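Local atomic coordinates of argonaute protein (Marinitoga piezophila, PDB entry 5I4A), a protein that uses short guide RNAs bearing a 5' hydroxyl to bind and cleave complementary target nucleic acid, possibly in defence against mobile genetic elements. Residues S324-A329 with F413-Y418; N372-V377 with I398-L403; I376-K381 with E405-I410. One frame throughout, in Å; residues are numbered along the deposited sequence.

Interaction 1: S324-A329 with F413-Y418. With nucleotides of chain B.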
loop_
_atom_site.group_PDB
_atom_site.type_symbol
_atom_site.label_atom_id
_atom_site.label_comp_id
_atom_site.label_asym_id
_atom_site.label_seq_id
_atom_site.Cartn_x
_atom_site.Cartn_y
_atom_site.Cartn_z
ATOM N N SER A 324 16.193 26.622 23.280
ATOM C CA SER A 324 16.690 25.525 22.464
ATOM C C SER A 324 15.880 25.383 21.183
ATOM O O SER A 324 14.880 26.079 20.988
ATOM C CB SER A 324 16.644 24.214 23.244
ATOM O OG SER A 324 15.306 23.770 23.412
ATOM N N VAL A 325 16.307 24.477 20.305
ATOM C CA VAL A 325 15.567 24.212 19.075
ATOM C C VAL A 325 14.165 23.702 19.388
ATOM O O VAL A 325 13.214 23.973 18.641
ATOM C CB VAL A 325 16.356 23.227 18.186
ATOM C CG1 VAL A 325 16.687 21.957 18.958
ATOM C CG2 VAL A 325 15.600 22.911 16.906
ATOM N N PHE A 326 14.001 22.975 20.498
ATOM C CA PHE A 326 12.676 22.497 20.883
ATOM C C PHE A 326 11.737 23.660 21.186
ATOM O O PHE A 326 10.583 23.675 20.740
ATOM C CB PHE A 326 12.785 21.562 22.093
ATOM C CG PHE A 326 11.466 20.996 22.545
ATOM C CD1 PHE A 326 10.996 19.801 22.026
ATOM C CD2 PHE A 326 10.698 21.657 23.490
ATOM C CE1 PHE A 326 9.781 19.281 22.437
ATOM C CE2 PHE A 326 9.483 21.142 23.902
ATOM C CZ PHE A 326 9.026 19.953 23.378
ATOM N N TYR A 327 12.214 24.645 21.955
ATOM C CA TYR A 327 11.369 25.782 22.309
ATOM C C TYR A 327 11.164 26.722 21.128
ATOM O O TYR A 327 10.098 27.330 21.002
ATOM C CB TYR A 327 11.970 26.549 23.486
ATOM C CG TYR A 327 11.886 25.817 24.805
ATOM C CD1 TYR A 327 10.740 25.887 25.587
ATOM C CD2 TYR A 327 12.955 25.063 25.272
ATOM C CE1 TYR A 327 10.660 25.221 26.796
ATOM C CE2 TYR A 327 12.883 24.394 26.478
ATOM C CZ TYR A 327 11.732 24.477 27.237
ATOM O OH TYR A 327 11.654 23.815 28.441
ATOM N N ARG A 328 12.169 26.867 20.266
ATOM C CA ARG A 328 11.993 27.696 19.078
ATOM C C ARG A 328 11.003 27.059 18.112
ATOM O O ARG A 328 10.206 27.762 17.481
ATOM C CB ARG A 328 13.338 27.940 18.393
ATOM C CG ARG A 328 14.343 28.694 19.258
ATOM C CD ARG A 328 15.457 29.317 18.427
ATOM N NE ARG A 328 16.142 28.343 17.585
ATOM C CZ ARG A 328 17.122 27.552 18.008
ATOM N NH1 ARG A 328 17.528 27.612 19.267
ATOM N NH2 ARG A 328 17.691 26.696 17.170
ATOM N N ALA A 329 11.030 25.729 17.995
ATOM C CA ALA A 329 10.064 25.039 17.144
ATOM C C ALA A 329 8.642 25.244 17.649
ATOM O O ALA A 329 7.725 25.503 16.861
ATOM C CB ALA A 329 10.396 23.551 17.069
ATOM N N PHE A 413 16.022 18.958 12.447
ATOM C CA PHE A 413 14.817 18.621 11.696
ATOM C C PHE A 413 14.024 17.516 12.380
ATOM O O PHE A 413 12.798 17.449 12.232
ATOM C CB PHE A 413 15.169 18.231 10.255
ATOM C CG PHE A 413 15.799 16.869 10.116
ATOM C CD1 PHE A 413 17.161 16.698 10.296
ATOM C CD2 PHE A 413 15.031 15.764 9.774
ATOM C CE1 PHE A 413 17.745 15.451 10.159
ATOM C CE2 PHE A 413 15.609 14.514 9.635
ATOM C CZ PHE A 413 16.968 14.359 9.828
ATOM N N ILE A 414 14.696 16.659 13.150
ATOM C CA ILE A 414 13.993 15.614 13.884
ATOM C C ILE A 414 13.227 16.209 15.062
ATOM O O ILE A 414 12.050 15.894 15.279
ATOM C CB ILE A 414 14.979 14.524 14.337
ATOM C CG1 ILE A 414 15.518 13.763 13.124
ATOM C CG2 ILE A 414 14.315 13.570 15.321
ATOM C CD1 ILE A 414 16.532 12.699 13.463
ATOM N N ILE A 415 13.876 17.081 15.838
ATOM C CA ILE A 415 13.187 17.720 16.958
ATOM C C ILE A 415 12.056 18.604 16.450
ATOM O O ILE A 415 10.967 18.637 17.038
ATOM C CB ILE A 415 14.177 18.516 17.833
ATOM C CG1 ILE A 415 15.101 17.571 18.599
ATOM C CG2 ILE A 415 13.435 19.398 18.827
ATOM C CD1 ILE A 415 16.397 17.293 17.910
ATOM N N LYS A 416 12.293 19.332 15.353
ATOM C CA LYS A 416 11.232 20.123 14.737
ATOM C C LYS A 416 10.050 19.241 14.352
ATOM O O LYS A 416 8.892 19.568 14.638
ATOM C CB LYS A 416 11.773 20.863 13.508
ATOM C CG LYS A 416 12.756 21.980 13.828
ATOM C CD LYS A 416 13.418 22.539 12.571
ATOM C CE LYS A 416 12.472 23.427 11.775
ATOM N NZ LYS A 416 13.190 24.210 10.725
ATOM N N SER A 417 10.334 18.108 13.703
ATOM C CA SER A 417 9.282 17.176 13.306
ATOM C C SER A 417 8.530 16.635 14.514
ATOM O O SER A 417 7.300 16.506 14.489
ATOM C CB SER A 417 9.897 16.028 12.515
ATOM O OG SER A 417 10.405 16.488 11.277
ATOM N N TYR A 418 9.266 16.294 15.570
ATOM C CA TYR A 418 8.667 15.790 16.801
ATOM C C TYR A 418 7.666 16.790 17.374
ATOM O O TYR A 418 6.554 16.418 17.768
ATOM C CB TYR A 418 9.788 15.481 17.793
ATOM C CG TYR A 418 9.418 14.695 19.029
ATOM C CD1 TYR A 418 8.567 13.597 18.964
ATOM C CD2 TYR A 418 9.965 15.027 20.260
ATOM C CE1 TYR A 418 8.251 12.872 20.104
ATOM C CE2 TYR A 418 9.661 14.309 21.396
ATOM C CZ TYR A 418 8.802 13.235 21.317
ATOM O OH TYR A 418 8.499 12.526 22.454
ATOM P P A B 2 11.568 7.758 16.558
ATOM O OP1 A B 2 12.119 7.072 15.366
ATOM O OP2 A B 2 12.488 8.315 17.580
ATOM O "O5'" A B 2 10.646 8.938 16.018
ATOM C "C5'" A B 2 9.876 9.744 16.899
ATOM C "C4'" A B 2 9.317 10.938 16.174
ATOM O "O4'" A B 2 10.405 11.839 15.837
ATOM C "C3'" A B 2 8.658 10.631 14.838
ATOM O "O3'" A B 2 7.311 10.209 14.964
ATOM C "C2'" A B 2 8.834 11.931 14.069
ATOM O "O2'" A B 2 7.894 12.906 14.494
ATOM C "C1'" A B 2 10.221 12.359 14.539
ATOM N N9 A B 2 11.282 11.802 13.679
ATOM C C8 A B 2 12.141 10.773 13.971
ATOM N N7 A B 2 12.984 10.491 13.007
ATOM C C5 A B 2 12.651 11.400 12.009
ATOM C C6 A B 2 13.169 11.627 10.722
ATOM N N6 A B 2 14.178 10.925 10.195
ATOM N N1 A B 2 12.606 12.609 9.984
ATOM C C2 A B 2 11.597 13.312 10.510
ATOM N N3 A B 2 11.027 13.187 11.708
ATOM C C4 A B 2 11.607 12.207 12.412
#

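Interaction 2: N372-V377 with I398-L403. With nucleotides of chain B.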
loop_
_atom_site.group_PDB
_atom_site.type_symbol
_atom_site.label_atom_id
_atom_site.label_comp_id
_atom_site.label_asym_id
_atom_site.label_seq_id
_atom_site.Cartn_x
_atom_site.Cartn_y
_atom_site.Cartn_z
ATOM N N ASN A 372 -4.770 17.839 27.077
ATOM C CA ASN A 372 -3.785 17.265 26.166
ATOM C C ASN A 372 -2.408 17.363 26.809
ATOM O O ASN A 372 -1.873 18.462 26.980
ATOM C CB ASN A 372 -3.805 17.990 24.824
ATOM C CG ASN A 372 -5.205 18.136 24.264
ATOM O OD1 ASN A 372 -5.947 17.163 24.157
ATOM N ND2 ASN A 372 -5.578 19.367 23.916
ATOM N N VAL A 373 -1.832 16.217 27.163
ATOM C CA VAL A 373 -0.494 16.163 27.741
ATOM C C VAL A 373 0.286 15.085 27.007
ATOM O O VAL A 373 -0.146 13.925 26.952
ATOM C CB VAL A 373 -0.520 15.885 29.255
ATOM C CG1 VAL A 373 0.900 15.684 29.781
ATOM C CG2 VAL A 373 -1.197 17.031 29.989
ATOM N N MET A 374 1.425 15.469 26.443
ATOM C CA MET A 374 2.276 14.541 25.717
ATOM C C MET A 374 3.114 13.720 26.687
ATOM O O MET A 374 3.674 14.248 27.650
ATOM C CB MET A 374 3.194 15.301 24.764
ATOM C CG MET A 374 2.462 16.235 23.824
ATOM S SD MET A 374 1.415 15.321 22.685
ATOM C CE MET A 374 0.393 16.638 22.057
ATOM N N ALA A 375 3.204 12.424 26.425
ATOM C CA ALA A 375 4.095 11.544 27.169
ATOM C C ALA A 375 5.319 11.300 26.292
ATOM O O ALA A 375 5.281 10.496 25.359
ATOM C CB ALA A 375 3.398 10.246 27.550
ATOM N N ILE A 376 6.402 12.016 26.589
ATOM C CA ILE A 376 7.680 11.820 25.905
ATOM C C ILE A 376 8.314 10.561 26.490
ATOM O O ILE A 376 8.883 10.583 27.587
ATOM C CB ILE A 376 8.593 13.040 26.044
ATOM C CG1 ILE A 376 7.949 14.254 25.360
ATOM C CG2 ILE A 376 9.963 12.752 25.443
ATOM C CD1 ILE A 376 8.564 15.581 25.748
ATOM N N VAL A 377 8.210 9.460 25.761
ATOM C CA VAL A 377 8.628 8.147 26.236
ATOM C C VAL A 377 9.898 7.773 25.487
ATOM O O VAL A 377 9.876 7.599 24.261
ATOM C CB VAL A 377 7.531 7.097 26.026
ATOM C CG1 VAL A 377 7.984 5.739 26.541
ATOM C CG2 VAL A 377 6.249 7.548 26.709
ATOM N N ILE A 398 -1.165 11.405 25.830
ATOM C CA ILE A 398 -0.917 11.282 24.397
ATOM C C ILE A 398 0.474 10.677 24.242
ATOM O O ILE A 398 1.487 11.355 24.434
ATOM C CB ILE A 398 -1.033 12.632 23.685
ATOM C CG1 ILE A 398 -2.423 13.235 23.908
ATOM C CG2 ILE A 398 -0.759 12.475 22.193
ATOM C CD1 ILE A 398 -2.586 14.629 23.334
ATOM N N LEU A 399 0.521 9.396 23.892
ATOM C CA LEU A 399 1.778 8.664 23.823
ATOM C C LEU A 399 2.637 9.197 22.681
ATOM O O LEU A 399 2.211 9.204 21.521
ATOM C CB LEU A 399 1.491 7.174 23.647
ATOM C CG LEU A 399 2.655 6.188 23.571
ATOM C CD1 LEU A 399 3.613 6.424 24.712
ATOM C CD2 LEU A 399 2.127 4.766 23.608
ATOM N N GLN A 400 3.850 9.647 23.010
ATOM C CA GLN A 400 4.771 10.238 22.038
ATOM C C GLN A 400 6.156 9.635 22.220
ATOM O O GLN A 400 7.056 10.273 22.784
ATOM C CB GLN A 400 4.816 11.762 22.174
ATOM C CG GLN A 400 3.528 12.474 21.763
ATOM C CD GLN A 400 3.282 12.432 20.262
ATOM O OE1 GLN A 400 4.134 11.983 19.495
ATOM N NE2 GLN A 400 2.115 12.903 19.838
ATOM N N PRO A 401 6.374 8.416 21.733
ATOM C CA PRO A 401 7.680 7.772 21.913
ATOM C C PRO A 401 8.733 8.370 20.992
ATOM O O PRO A 401 8.434 8.916 19.929
ATOM C CB PRO A 401 7.411 6.303 21.563
ATOM C CG PRO A 401 5.900 6.184 21.392
ATOM C CD PRO A 401 5.428 7.549 21.017
ATOM N N ILE A 402 9.988 8.255 21.421
ATOM C CA ILE A 402 11.119 8.711 20.617
ATOM C C ILE A 402 12.344 7.886 20.992
ATOM O O ILE A 402 12.555 7.557 22.162
ATOM C CB ILE A 402 11.372 10.226 20.791
ATOM C CG1 ILE A 402 12.542 10.680 19.910
ATOM C CG2 ILE A 402 11.615 10.577 22.257
ATOM C CD1 ILE A 402 12.711 12.180 19.830
ATOM N N LEU A 403 13.142 7.541 19.984
ATOM C CA LEU A 403 14.338 6.744 20.208
ATOM C C LEU A 403 15.370 7.529 21.008
ATOM O O LEU A 403 15.640 8.700 20.720
ATOM C CB LEU A 403 14.926 6.295 18.870
ATOM C CG LEU A 403 14.026 5.367 18.054
ATOM C CD1 LEU A 403 14.661 5.030 16.713
ATOM C CD2 LEU A 403 13.731 4.101 18.842
ATOM P P A B 2 11.568 7.758 16.558
ATOM O OP1 A B 2 12.119 7.072 15.366
ATOM O OP2 A B 2 12.488 8.315 17.580
ATOM O "O5'" A B 2 10.646 8.938 16.018
ATOM C "C5'" A B 2 9.876 9.744 16.899
ATOM C "C4'" A B 2 9.317 10.938 16.174
ATOM O "O4'" A B 2 10.405 11.839 15.837
ATOM C "C3'" A B 2 8.658 10.631 14.838
ATOM O "O3'" A B 2 7.311 10.209 14.964
ATOM C "C2'" A B 2 8.834 11.931 14.069
ATOM O "O2'" A B 2 7.894 12.906 14.494
ATOM C "C1'" A B 2 10.221 12.359 14.539
ATOM N N9 A B 2 11.282 11.802 13.679
ATOM C C8 A B 2 12.141 10.773 13.971
ATOM N N7 A B 2 12.984 10.491 13.007
ATOM C C5 A B 2 12.651 11.400 12.009
ATOM C C6 A B 2 13.169 11.627 10.722
ATOM N N6 A B 2 14.178 10.925 10.195
ATOM N N1 A B 2 12.606 12.609 9.984
ATOM C C2 A B 2 11.597 13.312 10.510
ATOM N N3 A B 2 11.027 13.187 11.708
ATOM C C4 A B 2 11.607 12.207 12.412
ATOM O "O5'" U B 1 6.588 6.033 15.715
ATOM C "C5'" U B 1 6.859 6.621 16.982
ATOM C "C4'" U B 1 8.199 6.190 17.529
ATOM O "O4'" U B 1 8.131 4.791 17.913
ATOM C "C3'" U B 1 9.375 6.320 16.564
ATOM O "O3'" U B 1 10.540 6.750 17.268
ATOM C "C2'" U B 1 9.573 4.895 16.055
ATOM O "O2'" U B 1 10.898 4.596 15.664
ATOM C "C1'" U B 1 9.147 4.056 17.258
ATOM N N1 U B 1 8.577 2.759 16.873
ATOM C C2 U B 1 9.124 1.591 17.373
ATOM O O2 U B 1 10.072 1.575 18.141
ATOM N N3 U B 1 8.511 0.438 16.941
ATOM C C4 U B 1 7.435 0.344 16.074
ATOM O O4 U B 1 6.987 -0.762 15.771
ATOM C C5 U B 1 6.934 1.595 15.602
ATOM C C6 U B 1 7.511 2.728 16.008
#

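Interaction 3: I376-K381 with E405-I410. With nucleotides of chain B.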
loop_
_atom_site.group_PDB
_atom_site.type_symbol
_atom_site.label_atom_id
_atom_site.label_comp_id
_atom_site.label_asym_id
_atom_site.label_seq_id
_atom_site.Cartn_x
_atom_site.Cartn_y
_atom_site.Cartn_z
ATOM N N ILE A 376 6.402 12.016 26.589
ATOM C CA ILE A 376 7.680 11.820 25.905
ATOM C C ILE A 376 8.314 10.561 26.490
ATOM O O ILE A 376 8.883 10.583 27.587
ATOM C CB ILE A 376 8.593 13.040 26.044
ATOM C CG1 ILE A 376 7.949 14.254 25.360
ATOM C CG2 ILE A 376 9.963 12.752 25.443
ATOM C CD1 ILE A 376 8.564 15.581 25.748
ATOM N N VAL A 377 8.210 9.460 25.761
ATOM C CA VAL A 377 8.628 8.147 26.236
ATOM C C VAL A 377 9.898 7.773 25.487
ATOM O O VAL A 377 9.876 7.599 24.261
ATOM C CB VAL A 377 7.531 7.097 26.026
ATOM C CG1 VAL A 377 7.984 5.739 26.541
ATOM C CG2 VAL A 377 6.249 7.548 26.709
ATOM N N LEU A 378 11.005 7.666 26.214
ATOM C CA LEU A 378 12.291 7.370 25.599
ATOM C C LEU A 378 12.440 5.866 25.414
ATOM O O LEU A 378 12.398 5.104 26.387
ATOM C CB LEU A 378 13.433 7.926 26.449
ATOM C CG LEU A 378 13.704 9.427 26.344
ATOM C CD1 LEU A 378 12.694 10.240 27.147
ATOM C CD2 LEU A 378 15.128 9.734 26.787
ATOM N N LEU A 379 12.603 5.443 24.164
ATOM C CA LEU A 379 12.824 4.046 23.824
ATOM C C LEU A 379 14.319 3.785 23.697
ATOM O O LEU A 379 15.042 4.569 23.078
ATOM C CB LEU A 379 12.120 3.683 22.516
ATOM C CG LEU A 379 10.648 4.073 22.353
ATOM C CD1 LEU A 379 10.154 3.716 20.962
ATOM C CD2 LEU A 379 9.777 3.414 23.416
ATOM N N ASP A 380 14.776 2.679 24.287
ATOM C CA ASP A 380 16.190 2.327 24.201
ATOM C C ASP A 380 16.586 1.918 22.789
ATOM O O ASP A 380 17.721 2.165 22.366
ATOM C CB ASP A 380 16.507 1.202 25.185
ATOM C CG ASP A 380 16.524 1.679 26.621
ATOM O OD1 ASP A 380 17.190 2.698 26.899
ATOM O OD2 ASP A 380 15.863 1.041 27.467
ATOM N N LYS A 381 15.667 1.308 22.049
ATOM C CA LYS A 381 15.925 0.842 20.694
ATOM C C LYS A 381 14.586 0.718 19.986
ATOM O O LYS A 381 13.525 0.779 20.614
ATOM C CB LYS A 381 16.666 -0.498 20.702
ATOM C CG LYS A 381 15.937 -1.568 21.500
ATOM C CD LYS A 381 16.554 -2.942 21.318
ATOM C CE LYS A 381 15.702 -4.005 21.998
ATOM N NZ LYS A 381 14.305 -4.008 21.477
ATOM N N GLU A 405 18.504 7.291 20.943
ATOM C CA GLU A 405 19.622 7.720 20.106
ATOM C C GLU A 405 19.318 9.017 19.372
ATOM O O GLU A 405 20.229 9.812 19.119
ATOM C CB GLU A 405 20.001 6.629 19.101
ATOM C CG GLU A 405 18.837 5.875 18.485
ATOM C CD GLU A 405 18.483 4.632 19.270
ATOM O OE1 GLU A 405 18.096 4.759 20.453
ATOM O OE2 GLU A 405 18.612 3.525 18.705
ATOM N N LYS A 406 18.056 9.250 19.016
ATOM C CA LYS A 406 17.707 10.490 18.334
ATOM C C LYS A 406 17.626 11.673 19.287
ATOM O O LYS A 406 17.738 12.819 18.839
ATOM C CB LYS A 406 16.390 10.318 17.576
ATOM C CG LYS A 406 16.486 9.293 16.456
ATOM C CD LYS A 406 15.176 9.139 15.703
ATOM C CE LYS A 406 15.297 8.075 14.620
ATOM N NZ LYS A 406 14.109 8.044 13.722
ATOM N N LEU A 407 17.441 11.428 20.584
ATOM C CA LEU A 407 17.614 12.493 21.564
ATOM C C LEU A 407 19.083 12.724 21.888
ATOM O O LEU A 407 19.457 13.831 22.285
ATOM C CB LEU A 407 16.843 12.181 22.848
ATOM C CG LEU A 407 15.356 12.541 22.846
ATOM C CD1 LEU A 407 14.790 12.508 24.257
ATOM C CD2 LEU A 407 15.146 13.905 22.213
ATOM N N GLU A 408 19.926 11.707 21.710
ATOM C CA GLU A 408 21.340 11.858 22.035
ATOM C C GLU A 408 22.049 12.777 21.043
ATOM O O GLU A 408 22.905 13.577 21.437
ATOM C CB GLU A 408 22.019 10.490 22.077
ATOM C CG GLU A 408 21.822 9.727 23.378
ATOM C CD GLU A 408 22.324 8.298 23.285
ATOM O OE1 GLU A 408 22.518 7.811 22.151
ATOM O OE2 GLU A 408 22.530 7.665 24.342
ATOM N N ASP A 409 21.708 12.684 19.755
ATOM C CA ASP A 409 22.440 13.413 18.725
ATOM C C ASP A 409 21.791 14.731 18.324
ATOM O O ASP A 409 22.490 15.611 17.810
ATOM C CB ASP A 409 22.625 12.532 17.483
ATOM C CG ASP A 409 23.797 11.573 17.615
ATOM O OD1 ASP A 409 23.597 10.449 18.124
ATOM O OD2 ASP A 409 24.922 11.945 17.216
ATOM N N ILE A 410 20.484 14.882 18.537
ATOM C CA ILE A 410 19.790 16.159 18.389
ATOM C C ILE A 410 19.982 16.729 16.988
ATOM O O ILE A 410 20.676 17.736 16.802
ATOM C CB ILE A 410 20.253 17.164 19.463
ATOM C CG1 ILE A 410 20.286 16.504 20.840
ATOM C CG2 ILE A 410 19.332 18.377 19.523
ATOM C CD1 ILE A 410 20.606 17.468 21.968
ATOM P P A B 2 11.568 7.758 16.558
ATOM O OP1 A B 2 12.119 7.072 15.366
ATOM O OP2 A B 2 12.488 8.315 17.580
ATOM O "O5'" A B 2 10.646 8.938 16.018
ATOM C "C5'" A B 2 9.876 9.744 16.899
ATOM C "C4'" A B 2 9.317 10.938 16.174
ATOM O "O4'" A B 2 10.405 11.839 15.837
ATOM C "C3'" A B 2 8.658 10.631 14.838
ATOM O "O3'" A B 2 7.311 10.209 14.964
ATOM C "C2'" A B 2 8.834 11.931 14.069
ATOM O "O2'" A B 2 7.894 12.906 14.494
ATOM C "C1'" A B 2 10.221 12.359 14.539
ATOM N N9 A B 2 11.282 11.802 13.679
ATOM C C8 A B 2 12.141 10.773 13.971
ATOM N N7 A B 2 12.984 10.491 13.007
ATOM C C5 A B 2 12.651 11.400 12.009
ATOM C C6 A B 2 13.169 11.627 10.722
ATOM N N6 A B 2 14.178 10.925 10.195
ATOM N N1 A B 2 12.606 12.609 9.984
ATOM C C2 A B 2 11.597 13.312 10.510
ATOM N N3 A B 2 11.027 13.187 11.708
ATOM C C4 A B 2 11.607 12.207 12.412
ATOM O "O5'" U B 1 6.588 6.033 15.715
ATOM C "C5'" U B 1 6.859 6.621 16.982
ATOM C "C4'" U B 1 8.199 6.190 17.529
ATOM O "O4'" U B 1 8.131 4.791 17.913
ATOM C "C3'" U B 1 9.375 6.320 16.564
ATOM O "O3'" U B 1 10.540 6.750 17.268
ATOM C "C2'" U B 1 9.573 4.895 16.055
ATOM O "O2'" U B 1 10.898 4.596 15.664
ATOM C "C1'" U B 1 9.147 4.056 17.258
ATOM N N1 U B 1 8.577 2.759 16.873
ATOM C C2 U B 1 9.124 1.591 17.373
ATOM O O2 U B 1 10.072 1.575 18.141
ATOM N N3 U B 1 8.511 0.438 16.941
ATOM C C4 U B 1 7.435 0.344 16.074
ATOM O O4 U B 1 6.987 -0.762 15.771
ATOM C C5 U B 1 6.934 1.595 15.602
ATOM C C6 U B 1 7.511 2.728 16.008
#

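Interaction 1: S324-A329 with F413-Y418
V325, F326 and A329 meet I415 and K416 where helix 325-329 passes helix 413-418, the two short axes approaching to 9.0 Å with their N-to-C directions 44° apart. This is helix-helix packing within the Mid domain, between two helices that each also touch its parallel sheet. The backbones come nearest at A329, whose CA lies 5.6 Å from the CA of K416; a single methyl suits this close approach of the two backbones.

I415 supplies the main apolar wedge. Its chi1 of -70° sets CG1 beside the backbone N and CG2 anti to it, and CG2 comes 3.8 Å from F326 CA, while also touching V325 CG1 and the F326 CB. The methyl meets the F326 ring at its edge, near the ring plane; the ring also meets F319 edge-to-face and packs on V338 and F340 of strand 337-340. K416 takes part through its CA and the aliphatic start of its side chain, CG touching A329 CB and V325 CG2, while the ammonium end leads away to a cation-pi contact with F285. A long, two-natured side chain fits this partly exposed margin.

The other side of helix 413-418 faces the guide RNA. I414 lies over one face of the purine of A2 of chain B, CG1 above C5 and CG2 3.8 Å from C8, and F413 brings its ring edge to the same base, CE2 being 3.6 Å from N1. Small S417 lets the base come close, with CB 3.2 Å from N3. Its hydroxyl is turned back to the helix: S417 OG donates to F413 O at 2.7 Å, and that carbonyl oxygen also accepts from S417 N, the two donors arriving from opposite faces of the carbonyl plane.

Interaction 2: N372-V377 with I398-L403
A375 and V377 bond alternately with I398, Q400 and I402, joining strands 374-377 and 398-403 in parallel register at an angle of 24°. The ladder runs from I398 N to V373 O, through A375 N to I398 O at 2.8 Å and Q400 N to A375 O, then V377 N to Q400 O, stretched to 3.3 Å, and ends with I402 N on V377 O. P401 is tolerated because the donors to this neighbour are the N-H groups of I398, Q400 and I402; its CA makes a CA-H...O contact with V377 O at 3.2 Å.

Apolar packing follows both faces. M374, bent at chi2 (-66°), lays its SD 3.6 Å from I398 CG2, the thioether touching this methyl and the aliphatic CG of Q400; farther along this side, the CG2 methyls of I376 and I402 lie side by side. On the opposite face V377 CG2 presses on L399 CD1 at 3.5 Å, tight for two methyls.

The last contacts are with the guide. L403 N gives OP2 of A2 of chain B an almost straight hydrogen bond (178°), 2.6 Å long. L403 is also the N-cap of the helix that follows, whose N-terminal end would probably favour the negative charge. Two parallel strands joined through helix 387-392 form the beta-alpha-beta unit of a Rossmann-like Mid domain, with the phosphate at the strand's C-terminal end.

Interaction 3: I376-K381 with E405-I410
L378 and L407 form the apolar centre of this contact, their side chains crossing at about a right angle with CD2 of L378 3.8 Å from CD1 of L407. Leucines suit a buried junction of strand and helix, where branched apolar ends can pack closely. Beside them, E405 turns back toward the strand end: chi1 of 39° and a bend at chi2 (-92°) bring OE1 to 3.2 Å from D380 O. Both are acceptors, so this is proximity without a bond.

In the next shell, L407 also rests on I402 and on L318 of helix 312-320, while L378 packs on F302 and V311. The carboxylate of D380 turns elsewhere, to a salt bridge with K404 and hydrogen bonds from S303 and Q307, which would hold the side chain and probably steady the chain just beyond the strand.

L379 and K406, from the same strand and helix, reach the guide. L379 CD1 touches O2 of U1 of chain B at 3.5 Å. K406, extended beyond CG, places NZ 2.8 Å from OP1 of A2 of chain B and equally close to N7 of the same nucleotide, gripping backbone and base together. A methionine here would probably leave both N7 and OP1 without their shared donor and the phosphate without its nearby positive charge. The strand end and the short helix contribute to the Mid-domain pocket that, in Argonautes, holds the 5' end of the guide.

In the fold
The three contacts form one continuous part of the Mid domain, their centres about 12 to 15 Å apart. Interactions 2 and 3 share I376 and V377, and the strand pairing carries on from one to the other through a probable hydrogen bond of L379 N to I402 O (2.9 Å). Interaction 1 joins them through Y418, whose OH lies 2.7 Å from Q400 O in a probable hydrogen bond, and through I415 CD1, 3.5 Å from I410 CG2. All three converge on A2 of chain B: interaction 1 sets I414 over its base, interaction 2 holds its phosphate, and interaction 3 bridges phosphate and base. The catalytic residues belong to the PIWI domain, away from this guide-binding region.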